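Local structure of putative fructosamine-3-kinase (3F7W) at residues A[192-204]-A[225-237]. The protein probably acts as a kinase of the fructosamine kinase family, transferring phosphate to a substrate that has not been established. Residues are numbered along the deposited sequence; the frame is centred on the assembly and turned at random.
Sequences HGDLWNGNVLWQD and MLALFGLPYLDRV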
loop_
_atom_site.group_PDB
_atom_site.type_symbol
_atom_site.label_atom_id
_atom_site.label_comp_id
_atom_site.label_asym_id
_atom_site.label_seq_id
_atom_site.Cartn_x
_atom_site.Cartn_y
_atom_site.Cartn_z
ATOM N N HIS A 192 3.663 3.565 -1.929
ATOM C CA HIS A 192 3.388 2.383 -1.128
ATOM C C HIS A 192 2.141 1.608 -1.664
ATOM O O HIS A 192 2.160 0.381 -1.781
ATOM C CB HIS A 192 3.226 2.807 0.335
ATOM C CG HIS A 192 2.886 1.688 1.259
ATOM N ND1 HIS A 192 1.598 1.215 1.394
ATOM C CD2 HIS A 192 3.649 0.970 2.118
ATOM C CE1 HIS A 192 1.590 0.233 2.283
ATOM N NE2 HIS A 192 2.822 0.066 2.736
ATOM N N GLY A 193 1.066 2.329 -1.945
ATOM C CA GLY A 193 -0.134 1.780 -2.573
ATOM C C GLY A 193 -1.236 1.298 -1.644
ATOM O O GLY A 193 -2.339 1.031 -2.105
ATOM N N ASP A 194 -0.939 1.157 -0.357
ATOM C CA ASP A 194 -1.923 0.789 0.665
ATOM C C ASP A 194 -1.578 1.417 2.018
ATOM O O ASP A 194 -1.544 0.739 3.078
ATOM C CB ASP A 194 -2.021 -0.732 0.777
ATOM C CG ASP A 194 -3.277 -1.199 1.504
ATOM O OD1 ASP A 194 -4.313 -0.488 1.502
ATOM O OD2 ASP A 194 -3.214 -2.306 2.074
ATOM N N LEU A 195 -1.327 2.733 2.001
ATOM C CA LEU A 195 -0.764 3.406 3.149
ATOM C C LEU A 195 -1.835 3.967 4.068
ATOM O O LEU A 195 -2.027 5.182 4.170
ATOM C CB LEU A 195 0.216 4.508 2.705
ATOM C CG LEU A 195 1.181 5.019 3.777
ATOM C CD1 LEU A 195 2.140 3.891 4.186
ATOM C CD2 LEU A 195 1.924 6.324 3.293
ATOM N N TRP A 196 -2.514 3.078 4.769
ATOM C CA TRP A 196 -3.421 3.473 5.870
ATOM C C TRP A 196 -2.719 3.202 7.202
ATOM O O TRP A 196 -1.643 2.575 7.233
ATOM C CB TRP A 196 -4.787 2.770 5.756
ATOM C CG TRP A 196 -4.714 1.298 6.010
ATOM C CD1 TRP A 196 -4.247 0.350 5.175
ATOM C CD2 TRP A 196 -5.105 0.634 7.213
ATOM N NE1 TRP A 196 -4.333 -0.897 5.777
ATOM C CE2 TRP A 196 -4.862 -0.741 7.031
ATOM C CE3 TRP A 196 -5.676 1.066 8.413
ATOM C CZ2 TRP A 196 -5.125 -1.683 8.028
ATOM C CZ3 TRP A 196 -5.941 0.134 9.396
ATOM C CH2 TRP A 196 -5.680 -1.225 9.194
ATOM N N ASN A 197 -3.314 3.679 8.302
ATOM C CA ASN A 197 -2.608 3.746 9.592
ATOM C C ASN A 197 -2.078 2.390 10.101
ATOM O O ASN A 197 -1.032 2.332 10.748
ATOM C CB ASN A 197 -3.469 4.425 10.684
ATOM C CG ASN A 197 -4.783 3.699 10.927
ATOM O OD1 ASN A 197 -4.803 2.633 11.564
ATOM N ND2 ASN A 197 -5.878 4.253 10.430
ATOM N N GLY A 198 -2.770 1.317 9.747
ATOM C CA GLY A 198 -2.390 -0.029 10.176
ATOM C C GLY A 198 -1.149 -0.546 9.464
ATOM O O GLY A 198 -0.561 -1.540 9.881
ATOM N N ASN A 199 -0.759 0.124 8.394
ATOM C CA ASN A 199 0.475 -0.210 7.671
ATOM C C ASN A 199 1.619 0.754 7.982
ATOM O O ASN A 199 2.630 0.764 7.291
ATOM C CB ASN A 199 0.186 -0.302 6.167
ATOM C CG ASN A 199 -0.530 -1.588 5.777
ATOM O OD1 ASN A 199 -0.464 -2.599 6.501
ATOM N ND2 ASN A 199 -1.248 -1.551 4.632
ATOM N N VAL A 200 1.422 1.582 9.000
ATOM C CA VAL A 200 2.433 2.498 9.555
ATOM C C VAL A 200 2.756 2.041 10.974
ATOM O O VAL A 200 1.893 2.046 11.875
ATOM C CB VAL A 200 1.942 3.970 9.516
ATOM C CG1 VAL A 200 2.997 4.939 10.075
ATOM C CG2 VAL A 200 1.552 4.321 8.070
ATOM N N LEU A 201 3.988 1.596 11.152
ATOM C CA LEU A 201 4.495 1.155 12.440
ATOM C C LEU A 201 5.425 2.221 12.988
ATOM O O LEU A 201 6.519 2.460 12.465
ATOM C CB LEU A 201 5.242 -0.168 12.318
ATOM C CG LEU A 201 4.448 -1.333 11.721
ATOM C CD1 LEU A 201 5.240 -2.614 11.887
ATOM C CD2 LEU A 201 3.082 -1.461 12.358
ATOM N N TRP A 202 4.965 2.877 14.036
ATOM C CA TRP A 202 5.698 3.993 14.604
ATOM C C TRP A 202 6.975 3.536 15.328
ATOM O O TRP A 202 7.027 2.451 15.949
ATOM C CB TRP A 202 4.783 4.810 15.510
ATOM C CG TRP A 202 3.712 5.497 14.759
ATOM C CD1 TRP A 202 2.506 4.981 14.393
ATOM C CD2 TRP A 202 3.746 6.831 14.261
ATOM N NE1 TRP A 202 1.778 5.921 13.704
ATOM C CE2 TRP A 202 2.520 7.066 13.608
ATOM C CE3 TRP A 202 4.693 7.854 14.313
ATOM C CZ2 TRP A 202 2.212 8.281 13.008
ATOM C CZ3 TRP A 202 4.387 9.072 13.709
ATOM C CH2 TRP A 202 3.150 9.274 13.070
ATOM N N GLN A 203 7.992 4.378 15.196
ATOM C CA GLN A 203 9.297 4.221 15.821
ATOM C C GLN A 203 9.606 5.520 16.561
ATOM O O GLN A 203 8.852 6.482 16.462
ATOM C CB GLN A 203 10.339 3.979 14.732
ATOM C CG GLN A 203 10.091 2.690 13.918
ATOM C CD GLN A 203 10.371 1.448 14.723
ATOM O OE1 GLN A 203 11.441 0.870 14.599
ATOM N NE2 GLN A 203 9.419 1.032 15.559
ATOM N N ASP A 204 10.695 5.540 17.323
ATOM C CA ASP A 204 11.102 6.762 18.017
ATOM C C ASP A 204 11.520 7.861 17.056
ATOM O O ASP A 204 11.380 9.043 17.366
ATOM C CB ASP A 204 12.274 6.462 18.962
ATOM C CG ASP A 204 11.884 5.540 20.111
ATOM O OD1 ASP A 204 10.746 5.652 20.629
ATOM O OD2 ASP A 204 12.729 4.693 20.472
HETATM N N MSE A 225 -4.629 8.191 1.405
HETATM C CA MSE A 225 -4.914 6.974 2.164
HETATM C C MSE A 225 -4.658 7.201 3.645
HETATM O O MSE A 225 -5.406 6.697 4.488
HETATM C CB MSE A 225 -4.102 5.775 1.647
HETATM C CG MSE A 225 -4.438 4.471 2.274
HETATM SE SE MSE A 225 -6.299 3.983 1.826
HETATM C CE MSE A 225 -6.243 2.002 2.044
ATOM N N LEU A 226 -3.599 7.941 3.968
ATOM C CA LEU A 226 -3.356 8.333 5.375
ATOM C C LEU A 226 -4.556 9.107 5.930
ATOM O O LEU A 226 -5.000 8.883 7.058
ATOM C CB LEU A 226 -2.068 9.147 5.509
ATOM C CG LEU A 226 -0.769 8.364 5.285
ATOM C CD1 LEU A 226 0.408 9.372 5.256
ATOM C CD2 LEU A 226 -0.601 7.265 6.378
ATOM N N ALA A 227 -5.117 9.985 5.106
ATOM C CA ALA A 227 -6.245 10.777 5.491
ATOM C C ALA A 227 -7.525 9.934 5.596
ATOM O O ALA A 227 -8.302 10.140 6.504
ATOM C CB ALA A 227 -6.434 11.971 4.493
ATOM N N LEU A 228 -7.725 8.987 4.684
ATOM C CA LEU A 228 -8.991 8.271 4.603
ATOM C C LEU A 228 -9.367 7.592 5.928
ATOM O O LEU A 228 -10.493 7.728 6.404
ATOM C CB LEU A 228 -8.939 7.267 3.477
ATOM C CG LEU A 228 -10.190 6.422 3.193
ATOM C CD1 LEU A 228 -11.376 7.309 2.959
ATOM C CD2 LEU A 228 -9.954 5.551 1.967
ATOM N N PHE A 229 -8.441 6.838 6.506
ATOM C CA PHE A 229 -8.702 6.167 7.794
ATOM C C PHE A 229 -7.990 6.859 8.951
ATOM O O PHE A 229 -8.043 6.412 10.100
ATOM C CB PHE A 229 -8.345 4.690 7.709
ATOM C CG PHE A 229 -9.126 3.978 6.650
ATOM C CD1 PHE A 229 -10.402 3.518 6.910
ATOM C CD2 PHE A 229 -8.609 3.845 5.372
ATOM C CE1 PHE A 229 -11.147 2.915 5.907
ATOM C CE2 PHE A 229 -9.337 3.229 4.371
ATOM C CZ PHE A 229 -10.627 2.772 4.658
ATOM N N GLY A 230 -7.360 7.980 8.645
ATOM C CA GLY A 230 -6.747 8.825 9.668
ATOM C C GLY A 230 -5.375 8.289 10.060
ATOM O O GLY A 230 -5.033 7.146 9.755
ATOM N N LEU A 231 -4.608 9.128 10.755
ATOM C CA LEU A 231 -3.269 8.770 11.213
ATOM C C LEU A 231 -2.936 9.642 12.392
ATOM O O LEU A 231 -3.252 10.831 12.359
ATOM C CB LEU A 231 -2.236 9.053 10.131
ATOM C CG LEU A 231 -0.801 8.574 10.396
ATOM C CD1 LEU A 231 -0.693 7.045 10.201
ATOM C CD2 LEU A 231 0.214 9.339 9.525
ATOM N N PRO A 232 -2.268 9.083 13.412
ATOM C CA PRO A 232 -1.772 9.959 14.473
ATOM C C PRO A 232 -0.901 11.041 13.888
ATOM O O PRO A 232 -0.075 10.752 13.014
ATOM C CB PRO A 232 -0.971 9.004 15.359
ATOM C CG PRO A 232 -1.646 7.639 15.122
ATOM C CD PRO A 232 -1.938 7.665 13.652
ATOM N N TYR A 233 -1.090 12.286 14.345
ATOM C CA TYR A 233 -0.253 13.411 13.914
ATOM C C TYR A 233 -0.226 13.608 12.385
ATOM O O TYR A 233 0.787 14.024 11.833
ATOM C CB TYR A 233 1.185 13.273 14.482
ATOM C CG TYR A 233 1.190 13.181 15.985
ATOM C CD1 TYR A 233 0.818 14.285 16.777
ATOM C CD2 TYR A 233 1.489 11.986 16.634
ATOM C CE1 TYR A 233 0.789 14.192 18.144
ATOM C CE2 TYR A 233 1.450 11.884 18.002
ATOM C CZ TYR A 233 1.090 12.982 18.761
ATOM O OH TYR A 233 1.065 12.887 20.137
ATOM N N LEU A 234 -1.348 13.314 11.724
ATOM C CA LEU A 234 -1.450 13.461 10.271
ATOM C C LEU A 234 -0.966 14.805 9.773
ATOM O O LEU A 234 -0.173 14.850 8.846
ATOM C CB LEU A 234 -2.880 13.257 9.788
ATOM C CG LEU A 234 -3.081 13.362 8.276
ATOM C CD1 LEU A 234 -2.234 12.326 7.486
ATOM C CD2 LEU A 234 -4.561 13.210 7.950
ATOM N N ASP A 235 -1.423 15.905 10.379
ATOM C CA ASP A 235 -1.027 17.222 9.889
ATOM C C ASP A 235 0.474 17.480 10.024
ATOM O O ASP A 235 1.069 18.115 9.152
ATOM C CB ASP A 235 -1.813 18.325 10.598
ATOM C CG ASP A 235 -3.255 18.385 10.156
ATOM O OD1 ASP A 235 -3.534 17.964 9.027
ATOM O OD2 ASP A 235 -4.096 18.870 10.940
ATOM N N ARG A 236 1.093 16.992 11.098
ATOM C CA ARG A 236 2.550 17.109 11.229
ATOM C C ARG A 236 3.297 16.324 10.159
ATOM O O ARG A 236 4.319 16.790 9.662
ATOM C CB ARG A 236 3.044 16.651 12.581
ATOM C CG ARG A 236 2.816 17.662 13.681
ATOM C CD ARG A 236 3.529 17.243 14.952
ATOM N NE ARG A 236 3.520 18.289 15.983
ATOM C CZ ARG A 236 2.482 18.580 16.764
ATOM N NH1 ARG A 236 1.322 17.938 16.639
ATOM N NH2 ARG A 236 2.601 19.535 17.681
ATOM N N VAL A 237 2.793 15.142 9.812
ATOM C CA VAL A 237 3.406 14.338 8.748
ATOM C C VAL A 237 3.288 15.103 7.444
ATOM O O VAL A 237 4.270 15.259 6.754
ATOM C CB VAL A 237 2.764 12.941 8.598
ATOM C CG1 VAL A 237 3.326 12.181 7.334
ATOM C CG2 VAL A 237 2.942 12.116 9.922
HETATM O O HOH W 1 -5.120 5.840 7.275
#
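The segment 192-204, a loop with a short 3-10 turn at Asn197 and Gly198 leading into strand 200-203, runs past the end of helix 219-229 and the link to helix 234-244, their backbones nearest at Trp196 and Leu226, CA to CA 4.9 Å. With chi1 at 59°, the Asn197 CG sits over its own backbone, between N and C, and the amide reaches across: ND2 donates to Gly230 O at 3.1 Å, the acceptor near the amide plane but the donor above the carbonyl plane. Gly230, with positive phi, is where the chain leaves the helix. A water accepts weakly from Asn197 N and lies close to both Met225 O and Gly230 O. An alanine in place of Asn197 would probably leave Gly230 O without its amide donor, with the water as its remaining partner among those described. Selenomethionine Met225, bent at chi2 (64°), lies alongside Trp196, its CG 3.9 Å from Trp196 CB, and its CE ends 3.2 Å from Asp194 OD1. Phe229 CD2 touches the same Trp196 CB. Leu226 CD2 meets Leu195 CG at 3.9 Å and Val200 CG2 at 4.0 Å, while Leu231 CD1 packs against Asn197 CB and Val200. The indole of Trp202 has Leu231 CG at its edge; its CZ2 lies 3.4 Å from Pro232 O. The sequence HGDLWNGN matches the catalytic-loop pattern of kinase-like phosphotransferases, consistent with a place near the active site. Asp222, earlier in helix 219-229, accepts from the backbone N of His192 and Gly193; Leu195 also packs on helix 99-114 and strand 206-209, and Met225 on helix 251-270.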